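PDB 3HUH: virulence protein STM3117 from Salmonella enterica subsp. enterica serovar Typhimurium, which promotes replication of the bacterium inside host macrophages and may take part in the biosynthesis and modification of cell-wall peptidoglycan. Local coordinates for residues Asp25-Thr30 against Gln64-His69. Numbering follows the deposited sequence.
Sequences DHLVLT and QKINLH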
loop_
_atom_site.group_PDB
_atom_site.type_symbol
_atom_site.label_atom_id
_atom_site.label_comp_id
_atom_site.label_asym_id
_atom_site.label_seq_id
_atom_site.Cartn_x
_atom_site.Cartn_y
_atom_site.Cartn_z
ATOM N N ASP A 25 0.790 3.047 -7.282
ATOM C CA ASP A 25 1.865 4.007 -7.527
ATOM C C ASP A 25 2.559 4.341 -6.218
ATOM O O ASP A 25 3.787 4.405 -6.138
ATOM C CB ASP A 25 1.318 5.310 -8.108
ATOM C CG ASP A 25 2.422 6.266 -8.516
ATOM O OD1 ASP A 25 3.100 5.974 -9.518
ATOM O OD2 ASP A 25 2.621 7.298 -7.842
ATOM N N HIS A 26 1.754 4.578 -5.192
ATOM C CA HIS A 26 2.288 4.931 -3.892
ATOM C C HIS A 26 1.205 4.797 -2.841
ATOM O O HIS A 26 0.052 4.489 -3.150
ATOM C CB HIS A 26 2.824 6.372 -3.917
ATOM C CG HIS A 26 1.801 7.407 -4.293
ATOM N ND1 HIS A 26 0.896 7.932 -3.394
ATOM C CD2 HIS A 26 1.564 8.034 -5.471
ATOM C CE1 HIS A 26 0.151 8.841 -4.001
ATOM N NE2 HIS A 26 0.536 8.921 -5.262
ATOM N N LEU A 27 1.594 5.006 -1.594
ATOM C CA LEU A 27 0.658 4.951 -0.490
ATOM C C LEU A 27 1.238 5.820 0.606
ATOM O O LEU A 27 2.419 6.171 0.575
ATOM C CB LEU A 27 0.458 3.506 -0.013
ATOM C CG LEU A 27 1.668 2.712 0.475
ATOM C CD1 LEU A 27 1.941 3.016 1.928
ATOM C CD2 LEU A 27 1.384 1.235 0.304
ATOM N N VAL A 28 0.403 6.180 1.567
ATOM C CA VAL A 28 0.835 7.030 2.658
ATOM C C VAL A 28 0.836 6.315 3.999
ATOM O O VAL A 28 -0.153 5.692 4.391
ATOM C CB VAL A 28 -0.068 8.282 2.789
ATOM C CG1 VAL A 28 0.379 9.130 3.976
ATOM C CG2 VAL A 28 -0.010 9.108 1.515
ATOM N N LEU A 29 1.965 6.397 4.689
ATOM C CA LEU A 29 2.086 5.819 6.015
ATOM C C LEU A 29 2.067 6.979 6.997
ATOM O O LEU A 29 2.762 7.973 6.798
ATOM C CB LEU A 29 3.406 5.053 6.178
ATOM C CG LEU A 29 3.566 3.721 5.444
ATOM C CD1 LEU A 29 4.939 3.127 5.764
ATOM C CD2 LEU A 29 2.457 2.762 5.884
ATOM N N THR A 30 1.249 6.865 8.039
ATOM C CA THR A 30 1.190 7.895 9.066
ATOM C C THR A 30 2.052 7.357 10.199
ATOM O O THR A 30 1.800 6.274 10.727
ATOM C CB THR A 30 -0.253 8.135 9.526
ATOM O OG1 THR A 30 -1.002 8.637 8.414
ATOM C CG2 THR A 30 -0.299 9.161 10.666
ATOM N N GLN A 64 8.096 2.977 -7.479
ATOM C CA GLN A 64 6.989 3.350 -6.611
ATOM C C GLN A 64 7.549 4.164 -5.454
ATOM O O GLN A 64 8.743 4.460 -5.418
ATOM C CB GLN A 64 6.297 2.085 -6.078
ATOM C CG GLN A 64 5.631 1.216 -7.165
ATOM C CD GLN A 64 5.157 -0.149 -6.652
ATOM O OE1 GLN A 64 5.953 -0.961 -6.182
ATOM N NE2 GLN A 64 3.857 -0.404 -6.756
ATOM N N LYS A 65 6.686 4.553 -4.526
ATOM C CA LYS A 65 7.147 5.292 -3.361
ATOM C C LYS A 65 6.143 5.251 -2.223
ATOM O O LYS A 65 4.972 4.927 -2.421
ATOM C CB LYS A 65 7.472 6.752 -3.713
ATOM C CG LYS A 65 6.276 7.654 -4.019
ATOM C CD LYS A 65 6.719 9.122 -4.026
ATOM C CE LYS A 65 5.589 10.057 -4.436
ATOM N NZ LYS A 65 5.832 11.430 -3.893
ATOM N N ILE A 66 6.628 5.539 -1.023
ATOM C CA ILE A 66 5.782 5.600 0.154
ATOM C C ILE A 66 5.903 7.017 0.698
ATOM O O ILE A 66 6.991 7.455 1.073
ATOM C CB ILE A 66 6.236 4.595 1.231
ATOM C CG1 ILE A 66 5.907 3.174 0.768
ATOM C CG2 ILE A 66 5.557 4.908 2.565
ATOM C CD1 ILE A 66 6.436 2.101 1.672
ATOM N N ASN A 67 4.794 7.747 0.693
ATOM C CA ASN A 67 4.802 9.100 1.226
ATOM C C ASN A 67 4.610 8.990 2.729
ATOM O O ASN A 67 3.886 8.111 3.215
ATOM C CB ASN A 67 3.682 9.946 0.618
ATOM C CG ASN A 67 3.950 10.318 -0.820
ATOM O OD1 ASN A 67 5.108 10.459 -1.230
ATOM N ND2 ASN A 67 2.883 10.512 -1.591
ATOM N N LEU A 68 5.265 9.871 3.471
ATOM C CA LEU A 68 5.153 9.842 4.913
ATOM C C LEU A 68 4.414 11.047 5.467
ATOM O O LEU A 68 4.587 12.166 4.986
ATOM C CB LEU A 68 6.550 9.782 5.552
ATOM C CG LEU A 68 7.442 8.620 5.110
ATOM C CD1 LEU A 68 8.814 8.752 5.763
ATOM C CD2 LEU A 68 6.791 7.287 5.486
ATOM N N HIS A 69 3.562 10.795 6.459
ATOM C CA HIS A 69 2.831 11.851 7.167
ATOM C C HIS A 69 3.190 11.643 8.632
ATOM O O HIS A 69 3.104 10.522 9.144
ATOM C CB HIS A 69 1.310 11.690 7.075
ATOM C CG HIS A 69 0.697 12.170 5.796
ATOM N ND1 HIS A 69 1.432 12.624 4.723
ATOM C CD2 HIS A 69 -0.601 12.239 5.419
ATOM C CE1 HIS A 69 0.613 12.951 3.739
ATOM N NE2 HIS A 69 -0.627 12.726 4.136
#
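One face of the His-69 imidazole is covered by Val-28, whose CG1 sits 3.5 Å from the ring centroid and 8° off the ring normal, a CH-pi contact over the middle of the ring. That methyl is directed there by chi1 of Val-28 (178°), which sets CG1 opposite the backbone N, while CG2 turns to CB of Asn-67. Phe-75 meets the same ring in an edge-to-face contact. At the ring's edge, ND1 of His-69 donates to the carbonyl O of Leu-68, 3.2 Å away; the nitrogen lies above the carbonyl plane, yet the oxygen stays close to the ring plane. OD2 of Asp-25 lies in plane at the edge of the His-26 ring, whose plane is 43° from that of the Asn-67 amide on the same side of the sheet. NZ of Lys-65 reaches OD1 of Asn-67 at 2.9 Å, on a lone pair in the carbonyl plane. Lys-65 also forms a cation-pi contact with Phe-52.

The segments are neighbouring parallel strands in one of the two four-stranded sheets, each ordered 1-4-3-2, of this vicinal oxygen chelate (VOC) fold; helix 34-43 lies in the connection between them. From the carbonyl of Leu-27 onward the backbone ladder is regular, with Leu-29 N to Asn-67 O at 3.0 Å, whereas Lys-65 N to Asp-25 O and Leu-27 N to Lys-65 O are weak. On the other sheet face, CG2 of Ile-66 packs 3.7 Å from CG of Leu-29, with CD1 of Leu-27 alongside; Leu-68 leans on helix 34-43. The Asp-25 carboxylate is hydrogen-bonded to Tyr-143 OH (through OD1) and Ala-121 N (through OD2) of the second subunit, whose strand pairs antiparallel with His-26 and Leu-27.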